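PDB 6EF6: aminoglycoside phosphotransferase from Mycobacterium smegmatis, which phosphorylates (S)-1-amino-2-propanol as an aminopropanol kinase associated with the aminoacetone utilization microcompartment. Local coordinates for residues 166-177 against 253-261. Residues are numbered along the deposited sequence; the frame is centred on the assembly and turned at random.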
loop_
_atom_site.group_PDB
_atom_site.type_symbol
_atom_site.label_atom_id
_atom_site.label_comp_id
_atom_site.label_asym_id
_atom_site.label_seq_id
_atom_site.Cartn_x
_atom_site.Cartn_y
_atom_site.Cartn_z
ATOM N N ARG A 166 -2.088 -19.209 -8.616
ATOM C CA ARG A 166 -0.962 -18.370 -8.999
ATOM C C ARG A 166 -0.031 -19.074 -9.992
ATOM O O ARG A 166 0.039 -20.317 -10.047
ATOM C CB ARG A 166 -0.184 -17.945 -7.772
ATOM C CG ARG A 166 -1.081 -17.128 -6.814
ATOM C CD ARG A 166 -0.308 -16.478 -5.738
ATOM N NE ARG A 166 0.239 -17.446 -4.780
ATOM C CZ ARG A 166 -0.398 -17.862 -3.699
ATOM N NH1 ARG A 166 -1.614 -17.420 -3.429
ATOM N NH2 ARG A 166 0.191 -18.739 -2.899
ATOM N N PRO A 167 0.659 -18.308 -10.835
ATOM C CA PRO A 167 1.572 -18.920 -11.800
ATOM C C PRO A 167 2.684 -19.683 -11.118
ATOM O O PRO A 167 3.150 -19.338 -10.028
ATOM C CB PRO A 167 2.172 -17.719 -12.552
ATOM C CG PRO A 167 1.411 -16.565 -12.182
ATOM C CD PRO A 167 0.632 -16.838 -10.936
ATOM N N ALA A 168 3.150 -20.724 -11.822
ATOM C CA ALA A 168 4.411 -21.304 -11.444
ATOM C C ALA A 168 5.449 -20.194 -11.422
ATOM O O ALA A 168 5.477 -19.325 -12.304
ATOM C CB ALA A 168 4.832 -22.402 -12.421
ATOM N N GLY A 169 6.278 -20.243 -10.422
ATOM C CA GLY A 169 7.328 -19.268 -10.233
ATOM C C GLY A 169 6.900 -17.941 -9.640
ATOM O O GLY A 169 7.748 -17.072 -9.483
ATOM N N PHE A 170 5.631 -17.768 -9.285
ATOM C CA PHE A 170 5.201 -16.540 -8.617
ATOM C C PHE A 170 6.049 -16.306 -7.378
ATOM O O PHE A 170 6.314 -17.223 -6.604
ATOM C CB PHE A 170 3.754 -16.696 -8.171
ATOM C CG PHE A 170 3.140 -15.435 -7.628
ATOM C CD1 PHE A 170 2.500 -14.582 -8.491
ATOM C CD2 PHE A 170 3.127 -15.159 -6.275
ATOM C CE1 PHE A 170 1.935 -13.415 -8.032
ATOM C CE2 PHE A 170 2.528 -13.996 -5.808
ATOM C CZ PHE A 170 1.917 -13.157 -6.700
ATOM N N GLY A 171 6.459 -15.056 -7.170
ATOM C CA GLY A 171 7.273 -14.705 -6.036
ATOM C C GLY A 171 7.000 -13.295 -5.564
ATOM O O GLY A 171 7.199 -12.350 -6.336
ATOM N N ARG A 172 6.531 -13.162 -4.330
ATOM C CA ARG A 172 6.428 -11.847 -3.710
ATOM C C ARG A 172 6.839 -11.970 -2.249
ATOM O O ARG A 172 6.744 -13.043 -1.660
ATOM C CB ARG A 172 5.016 -11.249 -3.741
ATOM C CG ARG A 172 4.493 -10.955 -5.128
ATOM C CD ARG A 172 5.208 -9.780 -5.792
ATOM N NE ARG A 172 5.060 -8.549 -5.024
ATOM C CZ ARG A 172 5.492 -7.353 -5.388
ATOM N NH1 ARG A 172 6.152 -7.172 -6.516
ATOM N NH2 ARG A 172 5.246 -6.330 -4.637
ATOM N N PHE A 173 7.297 -10.872 -1.673
ATOM C CA PHE A 173 7.691 -10.846 -0.271
ATOM C C PHE A 173 6.484 -10.901 0.659
ATOM O O PHE A 173 5.323 -10.945 0.226
ATOM C CB PHE A 173 8.657 -9.688 0.010
ATOM C CG PHE A 173 8.133 -8.277 -0.276
ATOM C CD1 PHE A 173 6.780 -7.972 -0.414
ATOM C CD2 PHE A 173 9.038 -7.224 -0.397
ATOM C CE1 PHE A 173 6.367 -6.682 -0.659
ATOM C CE2 PHE A 173 8.583 -5.909 -0.612
ATOM C CZ PHE A 173 7.277 -5.653 -0.744
ATOM N N SER A 174 6.769 -10.985 1.958
ATOM C CA SER A 174 5.752 -11.196 2.988
ATOM C C SER A 174 5.705 -10.052 3.996
ATOM O O SER A 174 6.746 -9.450 4.335
ATOM C CB SER A 174 6.009 -12.476 3.771
ATOM O OG SER A 174 5.924 -13.595 2.888
ATOM N N TRP A 175 4.491 -9.770 4.465
ATOM C CA TRP A 175 4.241 -8.829 5.535
ATOM C C TRP A 175 3.838 -9.665 6.737
ATOM O O TRP A 175 2.780 -9.465 7.317
ATOM C CB TRP A 175 3.168 -7.808 5.148
ATOM C CG TRP A 175 3.592 -6.961 4.009
ATOM C CD1 TRP A 175 3.210 -7.063 2.671
ATOM C CD2 TRP A 175 4.498 -5.839 4.057
ATOM N NE1 TRP A 175 3.840 -6.112 1.925
ATOM C CE2 TRP A 175 4.644 -5.358 2.728
ATOM C CE3 TRP A 175 5.231 -5.208 5.087
ATOM C CZ2 TRP A 175 5.447 -4.288 2.418
ATOM C CZ3 TRP A 175 6.067 -4.148 4.752
ATOM C CH2 TRP A 175 6.146 -3.682 3.440
ATOM N N ASP A 176 4.709 -10.594 7.115
ATOM C CA ASP A 176 4.522 -11.409 8.310
ATOM C C ASP A 176 5.182 -10.750 9.506
ATOM O O ASP A 176 5.713 -9.652 9.390
ATOM C CB ASP A 176 5.023 -12.834 8.070
ATOM C CG ASP A 176 6.479 -12.920 7.633
ATOM O OD1 ASP A 176 7.143 -11.890 7.587
ATOM O OD2 ASP A 176 6.929 -14.051 7.372
ATOM N N TRP A 177 5.135 -11.400 10.679
ATOM C CA TRP A 177 5.718 -10.749 11.858
ATOM C C TRP A 177 7.190 -10.438 11.626
ATOM O O TRP A 177 7.631 -9.298 11.857
ATOM C CB TRP A 177 5.577 -11.623 13.104
ATOM C CG TRP A 177 6.104 -10.918 14.311
ATOM C CD1 TRP A 177 7.324 -11.108 14.895
ATOM C CD2 TRP A 177 5.403 -9.945 15.068
ATOM N NE1 TRP A 177 7.425 -10.231 15.978
ATOM C CE2 TRP A 177 6.252 -9.541 16.109
ATOM C CE3 TRP A 177 4.146 -9.378 14.964
ATOM C CZ2 TRP A 177 5.861 -8.534 17.029
ATOM C CZ3 TRP A 177 3.761 -8.422 15.883
ATOM C CH2 TRP A 177 4.625 -8.028 16.912
ATOM N N PHE A 253 0.293 -1.279 -6.725
ATOM C CA PHE A 253 0.424 -2.646 -6.196
ATOM C C PHE A 253 1.872 -2.973 -5.787
ATOM O O PHE A 253 2.213 -4.145 -5.597
ATOM C CB PHE A 253 -0.131 -3.691 -7.199
ATOM C CG PHE A 253 -1.615 -3.791 -7.266
ATOM C CD1 PHE A 253 -2.395 -2.806 -7.895
ATOM C CD2 PHE A 253 -2.265 -4.935 -6.820
ATOM C CE1 PHE A 253 -3.767 -2.934 -7.993
ATOM C CE2 PHE A 253 -3.648 -5.036 -6.921
ATOM C CZ PHE A 253 -4.398 -4.062 -7.500
ATOM N N ASP A 254 2.766 -1.979 -5.702
ATOM C CA ASP A 254 4.176 -2.306 -5.550
ATOM C C ASP A 254 4.526 -2.901 -4.184
ATOM O O ASP A 254 5.623 -3.452 -4.072
ATOM C CB ASP A 254 5.009 -1.043 -5.786
ATOM C CG ASP A 254 6.515 -1.332 -5.904
ATOM O OD1 ASP A 254 6.946 -2.180 -6.716
ATOM O OD2 ASP A 254 7.312 -0.667 -5.189
ATOM N N ASP A 255 3.694 -2.783 -3.172
ATOM C CA ASP A 255 3.898 -3.447 -1.881
ATOM C C ASP A 255 3.166 -4.770 -1.786
ATOM O O ASP A 255 3.122 -5.376 -0.730
ATOM C CB ASP A 255 3.548 -2.565 -0.669
ATOM C CG ASP A 255 4.580 -1.538 -0.341
ATOM O OD1 ASP A 255 5.721 -1.653 -0.807
ATOM O OD2 ASP A 255 4.168 -0.581 0.384
ATOM N N CYS A 256 2.561 -5.245 -2.861
ATOM C CA CYS A 256 1.722 -6.430 -2.719
ATOM C C CYS A 256 2.565 -7.650 -2.348
ATOM O O CYS A 256 3.752 -7.753 -2.641
ATOM C CB CYS A 256 0.895 -6.693 -3.984
ATOM S SG CYS A 256 1.737 -7.458 -5.411
ATOM N N GLY A 257 1.931 -8.567 -1.620
ATOM C CA GLY A 257 2.637 -9.773 -1.183
ATOM C C GLY A 257 1.796 -10.496 -0.151
ATOM O O GLY A 257 0.601 -10.310 -0.106
ATOM N N PHE A 258 2.423 -11.408 0.574
ATOM C CA PHE A 258 1.656 -12.277 1.454
ATOM C C PHE A 258 1.526 -11.615 2.794
ATOM O O PHE A 258 2.504 -11.115 3.321
ATOM C CB PHE A 258 2.327 -13.654 1.499
ATOM C CG PHE A 258 2.326 -14.315 0.163
ATOM C CD1 PHE A 258 1.180 -14.926 -0.324
ATOM C CD2 PHE A 258 3.450 -14.264 -0.646
ATOM C CE1 PHE A 258 1.171 -15.531 -1.569
ATOM C CE2 PHE A 258 3.426 -14.859 -1.916
ATOM C CZ PHE A 258 2.272 -15.478 -2.363
ATOM N N GLY A 259 0.341 -11.628 3.357
ATOM C CA GLY A 259 0.096 -11.001 4.644
ATOM C C GLY A 259 -1.304 -11.310 5.132
ATOM O O GLY A 259 -2.031 -12.052 4.477
ATOM N N TRP A 260 -1.669 -10.769 6.293
ATOM C CA TRP A 260 -3.045 -10.952 6.755
ATOM C C TRP A 260 -4.020 -10.173 5.904
ATOM O O TRP A 260 -3.811 -8.969 5.695
ATOM C CB TRP A 260 -3.181 -10.607 8.233
ATOM C CG TRP A 260 -2.486 -11.568 9.158
ATOM C CD1 TRP A 260 -2.982 -12.768 9.592
ATOM C CD2 TRP A 260 -1.164 -11.478 9.708
ATOM N NE1 TRP A 260 -2.082 -13.413 10.378
ATOM C CE2 TRP A 260 -0.956 -12.642 10.483
ATOM C CE3 TRP A 260 -0.165 -10.487 9.684
ATOM C CZ2 TRP A 260 0.225 -12.901 11.156
ATOM C CZ3 TRP A 260 1.026 -10.769 10.363
ATOM C CH2 TRP A 260 1.179 -11.936 11.122
ATOM N N TYR A 261 -5.111 -10.816 5.480
ATOM C CA TYR A 261 -6.101 -10.086 4.683
ATOM C C TYR A 261 -6.516 -8.773 5.345
ATOM O O TYR A 261 -6.595 -7.727 4.691
ATOM C CB TYR A 261 -7.328 -10.960 4.372
ATOM C CG TYR A 261 -7.029 -12.081 3.411
ATOM C CD1 TYR A 261 -6.603 -11.834 2.133
ATOM C CD2 TYR A 261 -7.113 -13.384 3.802
ATOM C CE1 TYR A 261 -6.310 -12.894 1.248
ATOM C CE2 TYR A 261 -6.824 -14.439 2.951
ATOM C CZ TYR A 261 -6.391 -14.161 1.673
ATOM O OH TYR A 261 -6.117 -15.239 0.821
HETATM O O HOH W 1 6.191 -4.640 -7.723
HETATM O O HOH W 2 0.165 -8.497 6.967
#
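The Phe258 ring turns its edge to the Arg166 guanidinium. CE1 of Phe258 stands over the guanidinium centre, 3.5 Å from Arg166 CZ, with the planes 72° apart. Farther round the rim, Phe258 CD2 meets Arg172 O. Phe258 CZ lies at the edge of the Phe170 ring, 3.8 Å from Phe170 CE2, while Arg166 CD rests on one face of Phe170. The Arg172 guanidinium has Cys256 SG over one face and backbone carbonyls at its edge. NE and NH2 of Arg172 both bind Cys256 O, NE at 2.8 Å. NH2 also bonds to Asp254 O, from above that carbonyl plane. Bends at chi2 (-70°) and chi3 (-60°) bring the guanidinium onto the turn 253-256, closed by Cys256 N to Phe253 O. A water links Arg172 NH1 to Asp254 OD1, Asn54 holds Asp254 OD2, and NH1 hydrogen-bonds to Glu80 O. Residues 253-261 follow Asp252, a sodium ligand that probably corresponds to the DFG aspartate of protein kinases. Loop 166-177 runs beside the chain just after this site. Trp175 NE1 bonds in the ring plane to Asp255 O at 2.8 Å. Trp175 CZ2 packs on the Asp255 carboxylate, which Tyr75 holds through OD1 near a sodium ion. A single parallel beta bridge pairs Ser174 with Phe258: Phe258 N binds Phe173 O, and Trp175 N binds Phe258 O at 2.7 Å. A water joins Trp175 O to Trp260 N.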